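Long-range contacts in RNA-dependent RNA polymerase (Dera Ghazi Khan orthonairovirus, PDB 6DX2), which acts as a deubiquitinating viral OTU cysteine protease domain at the start of the large L protein, which as a whole probably has RNA-directed RNA polymerase activity: residues E16-S21 with T129-G134; E57-K62 with L94-W99; I114-W119 with T140-K145. One frame throughout, in Å; residues are numbered along the deposited sequence.

Contact 1: E16-S21 with T129-G134; sequences EGVYNS and TATKYG
Tyr-19 and Lys-132 run side by side off an antiparallel pair of strands, and the cation rests over the phenol ring. Lys-132 NZ lies 3.8 Å from the centroid of the Tyr-19 ring, above one face but toward the rim. Bends at the two outer torsions (chi3 85°, chi4 84°) fold the lysine chain back so that NZ also donates to Gly-134 O at 2.8 Å; it also bonds Gly-136 O and makes a cation-pi contact with Trp-11. Beneath this, the backbones form a hydrogen-bonded pair, Tyr-19 N to Lys-132 O at 2.9 Å and Lys-132 N to Tyr-19 O at 2.8 Å. On the other face of the pair the methyls are squeezed: Val-18 CG1 meets Thr-131 CG2 at 3.3 Å, closer than usual for carbons, and also lies off-centre over the Tyr-133 ring. The Ser-21 end is looser. Ser-21 N still bonds Ala-130 O at 3.0 Å, but a water replaces the return bond, donating to Ser-21 O at 2.6 Å and accepting from Ala-130 N, while Asn-20 beside it is exposed. Strand 18-21 lies between strands 12-13 and 127-133; beyond, strand 116-121 flanks 127-133, and helix 102-112 covers Tyr-133.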
loop_
_atom_site.group_PDB
_atom_site.type_symbol
_atom_site.label_atom_id
_atom_site.label_comp_id
_atom_site.label_asym_id
_atom_site.label_seq_id
_atom_site.Cartn_x
_atom_site.Cartn_y
_atom_site.Cartn_z
ATOM N N GLU A 16 14.818 -0.093 -8.504
ATOM C CA GLU A 16 14.148 0.954 -7.740
ATOM C C GLU A 16 13.815 0.530 -6.315
ATOM O O GLU A 16 13.311 1.357 -5.536
ATOM C CB GLU A 16 12.871 1.397 -8.466
ATOM C CG GLU A 16 13.140 2.332 -9.647
ATOM C CD GLU A 16 11.940 2.495 -10.573
ATOM O OE1 GLU A 16 10.833 2.042 -10.202
ATOM O OE2 GLU A 16 12.108 3.077 -11.673
ATOM N N GLY A 17 14.088 -0.725 -5.944
ATOM C CA GLY A 17 13.733 -1.198 -4.630
ATOM C C GLY A 17 12.311 -1.676 -4.487
ATOM O O GLY A 17 11.847 -1.866 -3.350
ATOM N N VAL A 18 11.572 -1.850 -5.593
ATOM C CA VAL A 18 10.223 -2.388 -5.550
ATOM C C VAL A 18 10.303 -3.864 -5.892
ATOM O O VAL A 18 10.985 -4.257 -6.843
ATOM C CB VAL A 18 9.295 -1.637 -6.535
ATOM C CG1 VAL A 18 7.895 -2.188 -6.524
ATOM C CG2 VAL A 18 9.348 -0.094 -6.308
ATOM N N TYR A 19 9.643 -4.691 -5.105
ATOM C CA TYR A 19 9.666 -6.116 -5.345
ATOM C C TYR A 19 8.365 -6.585 -5.952
ATOM O O TYR A 19 7.271 -6.095 -5.606
ATOM C CB TYR A 19 9.854 -6.891 -4.066
ATOM C CG TYR A 19 11.054 -6.529 -3.231
ATOM C CD1 TYR A 19 11.023 -5.409 -2.422
ATOM C CD2 TYR A 19 12.173 -7.395 -3.179
ATOM C CE1 TYR A 19 12.069 -5.097 -1.573
ATOM C CE2 TYR A 19 13.265 -7.091 -2.329
ATOM C CZ TYR A 19 13.214 -5.948 -1.560
ATOM O OH TYR A 19 14.187 -5.627 -0.663
ATOM N N ASN A 20 8.491 -7.588 -6.800
ATOM C CA ASN A 20 7.324 -8.210 -7.379
ATOM C C ASN A 20 7.311 -9.712 -7.117
ATOM O O ASN A 20 8.353 -10.370 -6.940
ATOM C CB ASN A 20 7.267 -7.869 -8.885
ATOM C CG ASN A 20 6.566 -6.510 -9.137
ATOM O OD1 ASN A 20 5.325 -6.392 -9.001
ATOM N ND2 ASN A 20 7.357 -5.473 -9.472
ATOM N N SER A 21 6.097 -10.242 -7.042
ATOM C CA SER A 21 5.988 -11.672 -6.846
ATOM C C SER A 21 4.921 -12.208 -7.779
ATOM O O SER A 21 3.854 -11.604 -7.937
ATOM C CB SER A 21 5.665 -12.032 -5.403
ATOM O OG SER A 21 5.782 -13.448 -5.253
ATOM N N THR A 129 -1.315 -9.867 -9.104
ATOM C CA THR A 129 0.010 -9.282 -9.010
ATOM C C THR A 129 0.269 -9.006 -7.533
ATOM O O THR A 129 -0.660 -8.673 -6.792
ATOM C CB THR A 129 0.141 -7.962 -9.816
ATOM O OG1 THR A 129 -0.531 -6.909 -9.124
ATOM C CG2 THR A 129 -0.456 -8.049 -11.213
ATOM N N ALA A 130 1.529 -9.127 -7.087
ATOM C CA ALA A 130 1.874 -8.630 -5.749
ATOM C C ALA A 130 3.096 -7.735 -5.860
ATOM O O ALA A 130 4.076 -8.094 -6.528
ATOM C CB ALA A 130 2.155 -9.716 -4.747
ATOM N N THR A 131 3.037 -6.583 -5.201
ATOM C CA THR A 131 4.114 -5.597 -5.273
ATOM C C THR A 131 4.450 -5.172 -3.866
ATOM O O THR A 131 3.564 -4.822 -3.103
ATOM C CB THR A 131 3.693 -4.400 -6.111
ATOM O OG1 THR A 131 3.232 -4.867 -7.383
ATOM C CG2 THR A 131 4.851 -3.488 -6.364
ATOM N N LYS A 132 5.727 -5.229 -3.501
ATOM C CA LYS A 132 6.116 -4.974 -2.129
ATOM C C LYS A 132 7.032 -3.763 -2.116
ATOM O O LYS A 132 8.018 -3.705 -2.864
ATOM C CB LYS A 132 6.789 -6.196 -1.546
ATOM C CG LYS A 132 7.394 -5.985 -0.145
ATOM C CD LYS A 132 7.801 -7.339 0.505
ATOM C CE LYS A 132 9.226 -7.705 0.012
ATOM N NZ LYS A 132 10.308 -7.014 0.851
ATOM N N TYR A 133 6.714 -2.812 -1.257
ATOM C CA TYR A 133 7.472 -1.569 -1.123
ATOM C C TYR A 133 8.146 -1.635 0.240
ATOM O O TYR A 133 7.460 -1.627 1.259
ATOM C CB TYR A 133 6.551 -0.357 -1.203
ATOM C CG TYR A 133 5.932 -0.216 -2.556
ATOM C CD1 TYR A 133 6.565 0.502 -3.539
ATOM C CD2 TYR A 133 4.705 -0.838 -2.860
ATOM C CE1 TYR A 133 6.009 0.642 -4.807
ATOM C CE2 TYR A 133 4.158 -0.709 -4.161
ATOM C CZ TYR A 133 4.836 0.003 -5.091
ATOM O OH TYR A 133 4.361 0.161 -6.365
ATOM N N GLY A 134 9.459 -1.759 0.257
ATOM C CA GLY A 134 10.190 -1.892 1.508
ATOM C C GLY A 134 10.796 -3.259 1.662
ATOM O O GLY A 134 10.360 -4.232 1.059
HETATM O O HOH W 1 3.106 -9.783 -9.571
#

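Contact 2: E57-K62 with L94-W99; sequences EWRSIK and LRNYYW
Arg-59 meets Asn-96, and Lys-62 meets Leu-94 and Arg-95, where helix 58-71 faces a loop. Arg-59 lies across its neighbour Trp-58: the indole, with CG wedged between the backbone N and carbonyl carbon (chi1 73°), has Arg-59 CG 3.3 Å above its plane, over the centre. A bend at chi3 then carries the guanidinium to the Asn-96 amide, the two planes 67° apart. Arg-59 NH2 approaches Asn-96 OD1 at a nominal 2.5 Å, but the N-H is bent and the bond weak, so its exact geometry is doubtful. The same oxygen sits at the edge of the indole, 3.5 Å from Trp-58 CH2. Lys-62 starts out toward the loop, its CB packing on Leu-94 CD2, and a turn at chi3 (143°) sets NZ within 2.8 Å of Arg-95 O at the start of the type II turn 95-98. That ammonium donates to Met-93 O and to two waters, one shared with Tyr-98 O, the other with Leu-94 O and Asn-96 OD1, and it also meets the Phe-44 ring. A buried lysine is therefore met by carbonyl oxygens and water; since Met-93 ends helix 86-93, the carbonyl-rich helix end would be expected to favour its positive charge.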
loop_
_atom_site.group_PDB
_atom_site.type_symbol
_atom_site.label_atom_id
_atom_site.label_comp_id
_atom_site.label_asym_id
_atom_site.label_seq_id
_atom_site.Cartn_x
_atom_site.Cartn_y
_atom_site.Cartn_z
ATOM N N GLU A 57 -7.135 8.134 11.852
ATOM C CA GLU A 57 -5.821 8.680 11.547
ATOM C C GLU A 57 -5.553 8.812 10.047
ATOM O O GLU A 57 -4.436 9.157 9.646
ATOM C CB GLU A 57 -4.750 7.819 12.203
ATOM C CG GLU A 57 -4.755 7.942 13.708
ATOM C CD GLU A 57 -5.726 6.991 14.403
ATOM O OE1 GLU A 57 -6.413 6.200 13.719
ATOM O OE2 GLU A 57 -5.819 7.042 15.651
ATOM N N TRP A 58 -6.581 8.624 9.219
ATOM C CA TRP A 58 -6.349 8.535 7.781
ATOM C C TRP A 58 -5.845 9.849 7.198
ATOM O O TRP A 58 -4.988 9.848 6.306
ATOM C CB TRP A 58 -7.644 8.077 7.091
ATOM C CG TRP A 58 -8.729 9.097 7.011
ATOM C CD1 TRP A 58 -9.717 9.312 7.931
ATOM C CD2 TRP A 58 -8.987 9.991 5.929
ATOM N NE1 TRP A 58 -10.544 10.309 7.510
ATOM C CE2 TRP A 58 -10.129 10.732 6.273
ATOM C CE3 TRP A 58 -8.363 10.229 4.698
ATOM C CZ2 TRP A 58 -10.668 11.742 5.442
ATOM C CZ3 TRP A 58 -8.885 11.226 3.875
ATOM C CH2 TRP A 58 -10.046 11.966 4.258
ATOM N N ARG A 59 -6.336 10.990 7.706
ATOM C CA ARG A 59 -5.820 12.264 7.206
ATOM C C ARG A 59 -4.386 12.519 7.662
ATOM O O ARG A 59 -3.594 13.106 6.919
ATOM C CB ARG A 59 -6.706 13.435 7.660
ATOM C CG ARG A 59 -8.217 13.293 7.354
ATOM C CD ARG A 59 -9.000 14.630 7.549
ATOM N NE ARG A 59 -8.877 15.394 6.311
ATOM C CZ ARG A 59 -9.849 15.553 5.412
ATOM N NH1 ARG A 59 -11.068 15.052 5.623
ATOM N NH2 ARG A 59 -9.607 16.246 4.309
ATOM N N SER A 60 -4.029 12.120 8.878
ATOM C CA SER A 60 -2.662 12.384 9.311
ATOM C C SER A 60 -1.662 11.526 8.551
ATOM O O SER A 60 -0.502 11.924 8.392
ATOM C CB SER A 60 -2.542 12.175 10.815
ATOM O OG SER A 60 -2.776 10.830 11.110
ATOM N N ILE A 61 -2.088 10.376 8.055
ATOM C CA ILE A 61 -1.212 9.581 7.198
ATOM C C ILE A 61 -0.901 10.336 5.915
ATOM O O ILE A 61 0.240 10.349 5.447
ATOM C CB ILE A 61 -1.859 8.226 6.907
ATOM C CG1 ILE A 61 -1.774 7.380 8.176
ATOM C CG2 ILE A 61 -1.186 7.563 5.742
ATOM C CD1 ILE A 61 -2.903 6.457 8.260
ATOM N N LYS A 62 -1.923 10.978 5.332
ATOM C CA LYS A 62 -1.696 11.865 4.193
ATOM C C LYS A 62 -0.685 12.944 4.518
ATOM O O LYS A 62 0.101 13.338 3.653
ATOM C CB LYS A 62 -3.005 12.539 3.748
ATOM C CG LYS A 62 -3.928 11.553 3.007
ATOM C CD LYS A 62 -5.141 12.319 2.493
ATOM C CE LYS A 62 -5.533 11.783 1.161
ATOM N NZ LYS A 62 -6.579 12.600 0.544
ATOM N N LEU A 94 -3.670 15.634 -1.206
ATOM C CA LEU A 94 -4.283 16.033 0.051
ATOM C C LEU A 94 -5.786 16.248 -0.069
ATOM O O LEU A 94 -6.458 16.483 0.940
ATOM C CB LEU A 94 -3.645 17.321 0.558
ATOM C CG LEU A 94 -2.272 17.029 1.168
ATOM C CD1 LEU A 94 -1.498 18.306 1.390
ATOM C CD2 LEU A 94 -2.451 16.250 2.473
ATOM N N ARG A 95 -6.319 16.222 -1.277
ATOM C CA ARG A 95 -7.726 16.487 -1.442
ATOM C C ARG A 95 -8.530 15.264 -1.043
ATOM O O ARG A 95 -8.099 14.141 -1.250
ATOM C CB ARG A 95 -8.025 16.843 -2.891
ATOM C CG ARG A 95 -7.422 18.133 -3.352
ATOM C CD ARG A 95 -8.108 18.544 -4.622
ATOM N NE ARG A 95 -9.552 18.275 -4.584
ATOM C CZ ARG A 95 -10.245 17.720 -5.579
ATOM N NH1 ARG A 95 -9.643 17.361 -6.707
ATOM N NH2 ARG A 95 -11.548 17.527 -5.449
ATOM N N ASN A 96 -9.749 15.485 -0.521
ATOM C CA ASN A 96 -10.607 14.350 -0.212
ATOM C C ASN A 96 -10.889 13.552 -1.481
ATOM O O ASN A 96 -10.973 14.111 -2.588
ATOM C CB ASN A 96 -11.944 14.782 0.378
ATOM C CG ASN A 96 -11.853 15.275 1.825
ATOM O OD1 ASN A 96 -10.933 14.956 2.580
ATOM N ND2 ASN A 96 -12.848 16.048 2.217
ATOM N N TYR A 97 -11.008 12.225 -1.298
ATOM C CA TYR A 97 -11.339 11.259 -2.332
ATOM C C TYR A 97 -10.255 11.151 -3.386
ATOM O O TYR A 97 -10.522 10.671 -4.494
ATOM C CB TYR A 97 -12.710 11.582 -2.976
ATOM C CG TYR A 97 -13.666 11.951 -1.883
ATOM C CD1 TYR A 97 -13.969 11.031 -0.872
ATOM C CD2 TYR A 97 -14.241 13.203 -1.824
ATOM C CE1 TYR A 97 -14.826 11.365 0.158
ATOM C CE2 TYR A 97 -15.120 13.539 -0.798
ATOM C CZ TYR A 97 -15.392 12.613 0.188
ATOM O OH TYR A 97 -16.256 12.940 1.218
ATOM N N TYR A 98 -9.023 11.562 -3.060
ATOM C CA TYR A 98 -7.906 11.225 -3.920
ATOM C C TYR A 98 -7.629 9.736 -3.767
ATOM O O TYR A 98 -7.511 9.226 -2.637
ATOM C CB TYR A 98 -6.682 12.050 -3.511
ATOM C CG TYR A 98 -5.410 11.608 -4.144
ATOM C CD1 TYR A 98 -4.623 10.618 -3.550
ATOM C CD2 TYR A 98 -4.995 12.158 -5.336
ATOM C CE1 TYR A 98 -3.409 10.196 -4.141
ATOM C CE2 TYR A 98 -3.801 11.769 -5.937
ATOM C CZ TYR A 98 -3.014 10.797 -5.334
ATOM O OH TYR A 98 -1.839 10.366 -5.902
ATOM N N TRP A 99 -7.573 9.014 -4.877
ATOM C CA TRP A 99 -7.439 7.553 -4.766
ATOM C C TRP A 99 -5.983 7.170 -4.599
ATOM O O TRP A 99 -5.187 7.364 -5.505
ATOM C CB TRP A 99 -8.052 6.853 -5.983
ATOM C CG TRP A 99 -9.537 6.930 -5.943
ATOM C CD1 TRP A 99 -10.317 8.045 -6.257
ATOM C CD2 TRP A 99 -10.455 5.896 -5.546
ATOM N NE1 TRP A 99 -11.642 7.739 -6.087
ATOM C CE2 TRP A 99 -11.767 6.443 -5.655
ATOM C CE3 TRP A 99 -10.316 4.560 -5.118
ATOM C CZ2 TRP A 99 -12.937 5.717 -5.320
ATOM C CZ3 TRP A 99 -11.476 3.847 -4.786
ATOM C CH2 TRP A 99 -12.787 4.436 -4.912
HETATM O O HOH W 2 -6.668 15.528 4.276
HETATM O O HOH W 3 -8.097 10.386 -0.335
HETATM O O HOH W 4 -8.079 14.407 2.171
#

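Contact 3: I114-W119 with T140-K145; sequences ITIILW and TALNLK
Trp-119 and Asn-143 set their flat groups side by side, planes 33° apart, with the indole presenting its edge to Asn-143 OD1 and to Leu-144 O, both near its plane. Trp-119 NE1 donates to Asn-143 OD1 at 2.9 Å, nearly straight at 167°; seen from the amide, however, the donor is tilted 28° from the carbonyl plane. Over one indole face sits Ile-117 CG2, 3.2 Å above the plane toward the rim, and the rings of Phe-25 and Phe-31 also meet the indole, at steep angles. Asn-143 ND2 donates one N-H to Val-138 O; both ends of the amide are used, which fixes which way round it sits. Alongside it, Ile-117 CD1 rests on Ala-141 CB at 3.7 Å. The backbones below form a parallel ladder: Leu-142 N to Thr-115 O, Ile-117 N to Leu-142 O, Leu-144 N to Ile-117 O and Trp-119 N to Leu-144 O at 2.8 Å. Just ahead of it, a water joins Thr-115 N to Thr-140 O. On the opposite face the side chains of both strands are aliphatic. Leu-118 CD2 touches Leu-144 CD1 at 3.6 Å, and Ile-116 CG2 reaches the same methyl; helices 102-112 and 42-52 pack on this layer. Such a parallel pair of buried strands, with helices against its apolar side, forms the centre of the mixed sheet of this OTU cysteine protease domain.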
loop_
_atom_site.group_PDB
_atom_site.type_symbol
_atom_site.label_atom_id
_atom_site.label_comp_id
_atom_site.label_asym_id
_atom_site.label_seq_id
_atom_site.Cartn_x
_atom_site.Cartn_y
_atom_site.Cartn_z
ATOM N N ILE A 114 8.308 1.303 7.030
ATOM C CA ILE A 114 7.493 0.116 7.085
ATOM C C ILE A 114 7.486 -0.467 5.679
ATOM O O ILE A 114 7.941 0.140 4.707
ATOM C CB ILE A 114 6.052 0.389 7.589
ATOM C CG1 ILE A 114 5.371 1.375 6.668
ATOM C CG2 ILE A 114 6.076 0.921 9.043
ATOM C CD1 ILE A 114 3.918 1.840 7.063
ATOM N N THR A 115 6.979 -1.683 5.604
ATOM C CA THR A 115 6.840 -2.353 4.324
ATOM C C THR A 115 5.363 -2.412 4.017
ATOM O O THR A 115 4.555 -2.701 4.925
ATOM C CB THR A 115 7.481 -3.748 4.414
ATOM O OG1 THR A 115 8.913 -3.562 4.516
ATOM C CG2 THR A 115 7.258 -4.582 3.133
ATOM N N ILE A 116 5.011 -2.149 2.749
ATOM C CA ILE A 116 3.629 -2.160 2.314
ATOM C C ILE A 116 3.527 -3.054 1.100
ATOM O O ILE A 116 4.350 -2.949 0.191
ATOM C CB ILE A 116 3.095 -0.751 1.984
ATOM C CG1 ILE A 116 3.199 0.135 3.262
ATOM C CG2 ILE A 116 1.666 -0.886 1.371
ATOM C CD1 ILE A 116 2.896 1.660 3.015
ATOM N N ILE A 117 2.547 -3.952 1.091
ATOM C CA ILE A 117 2.387 -4.872 -0.030
ATOM C C ILE A 117 1.018 -4.658 -0.638
ATOM O O ILE A 117 0.009 -4.667 0.079
ATOM C CB ILE A 117 2.565 -6.331 0.408
ATOM C CG1 ILE A 117 3.952 -6.487 0.990
ATOM C CG2 ILE A 117 2.280 -7.308 -0.776
ATOM C CD1 ILE A 117 4.179 -7.913 1.634
ATOM N N LEU A 118 0.983 -4.457 -1.955
ATOM C CA LEU A 118 -0.276 -4.320 -2.668
ATOM C C LEU A 118 -0.545 -5.655 -3.324
ATOM O O LEU A 118 0.175 -6.058 -4.244
ATOM C CB LEU A 118 -0.239 -3.201 -3.708
ATOM C CG LEU A 118 0.215 -1.819 -3.219
ATOM C CD1 LEU A 118 0.059 -0.702 -4.337
ATOM C CD2 LEU A 118 -0.495 -1.445 -1.915
ATOM N N TRP A 119 -1.582 -6.360 -2.841
ATOM C CA TRP A 119 -1.955 -7.640 -3.417
ATOM C C TRP A 119 -3.108 -7.351 -4.366
ATOM O O TRP A 119 -4.239 -7.106 -3.933
ATOM C CB TRP A 119 -2.423 -8.606 -2.331
ATOM C CG TRP A 119 -1.385 -8.916 -1.264
ATOM C CD1 TRP A 119 -1.221 -8.268 -0.052
ATOM C CD2 TRP A 119 -0.392 -9.948 -1.306
ATOM N NE1 TRP A 119 -0.223 -8.867 0.670
ATOM C CE2 TRP A 119 0.309 -9.894 -0.077
ATOM C CE3 TRP A 119 -0.043 -10.919 -2.252
ATOM C CZ2 TRP A 119 1.383 -10.714 0.218
ATOM C CZ3 TRP A 119 1.044 -11.784 -1.938
ATOM C CH2 TRP A 119 1.728 -11.673 -0.724
ATOM N N THR A 140 5.204 -8.577 8.682
ATOM C CA THR A 140 5.355 -7.269 9.296
ATOM C C THR A 140 4.807 -6.166 8.421
ATOM O O THR A 140 4.806 -5.020 8.843
ATOM C CB THR A 140 6.860 -6.995 9.598
ATOM O OG1 THR A 140 7.633 -7.064 8.391
ATOM C CG2 THR A 140 7.427 -8.046 10.522
ATOM N N ALA A 141 4.425 -6.478 7.199
ATOM C CA ALA A 141 3.998 -5.453 6.286
ATOM C C ALA A 141 2.575 -5.004 6.585
ATOM O O ALA A 141 1.791 -5.711 7.239
ATOM C CB ALA A 141 4.065 -5.977 4.837
ATOM N N LEU A 142 2.240 -3.866 6.014
ATOM C CA LEU A 142 0.833 -3.506 5.794
ATOM C C LEU A 142 0.418 -4.158 4.486
ATOM O O LEU A 142 0.827 -3.718 3.403
ATOM C CB LEU A 142 0.611 -2.006 5.760
ATOM C CG LEU A 142 1.207 -1.088 6.813
ATOM C CD1 LEU A 142 0.495 0.282 6.734
ATOM C CD2 LEU A 142 1.138 -1.578 8.161
ATOM N N ASN A 143 -0.431 -5.162 4.606
ATOM C CA ASN A 143 -0.913 -5.953 3.487
ATOM C C ASN A 143 -2.230 -5.360 3.050
ATOM O O ASN A 143 -3.181 -5.385 3.831
ATOM C CB ASN A 143 -1.079 -7.406 3.911
ATOM C CG ASN A 143 0.271 -8.047 4.143
ATOM O OD1 ASN A 143 0.992 -8.251 3.185
ATOM N ND2 ASN A 143 0.702 -8.141 5.401
ATOM N N LEU A 144 -2.299 -4.937 1.784
ATOM C CA LEU A 144 -3.500 -4.303 1.240
ATOM C C LEU A 144 -4.009 -5.143 0.101
ATOM O O LEU A 144 -3.213 -5.559 -0.758
ATOM C CB LEU A 144 -3.144 -2.877 0.703
ATOM C CG LEU A 144 -2.595 -1.933 1.778
ATOM C CD1 LEU A 144 -2.327 -0.593 1.119
ATOM C CD2 LEU A 144 -3.583 -1.744 2.966
ATOM N N LYS A 145 -5.319 -5.365 0.091
ATOM C CA LYS A 145 -5.972 -6.071 -0.985
ATOM C C LYS A 145 -6.559 -5.059 -1.934
ATOM O O LYS A 145 -7.393 -4.229 -1.536
ATOM C CB LYS A 145 -7.065 -6.989 -0.458
ATOM C CG LYS A 145 -7.741 -7.844 -1.532
ATOM C CD LYS A 145 -8.779 -8.799 -0.897
ATOM C CE LYS A 145 -10.086 -8.074 -0.663
ATOM N NZ LYS A 145 -11.017 -8.901 0.152
HETATM O O HOH W 5 6.580 -3.130 8.016
#

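Contacts 1 and 3 belong to one mixed sheet, their centres 10 Å apart. They are joined because strand 127-133 also pairs with strand 116-121, with Tyr-133 N probably bonded to Ile-116 O and Thr-131 O to Leu-118 N. Their segments alternate along the chain; strand 18-21, early in sequence, pairs with 127-133, beside the central strands 116-121 and 142-147. Contact 2 lies across the chain's centre from contact 1, 23 Å between centres, and 18 Å from contact 3, touching neither. Its segments fall between those of contact 1 and precede those of contact 3. Contacts 1 and 3 tie the sheet together; contact 2 ties helix 58-71 to the loop leading into helix 102-112, which packs on that sheet.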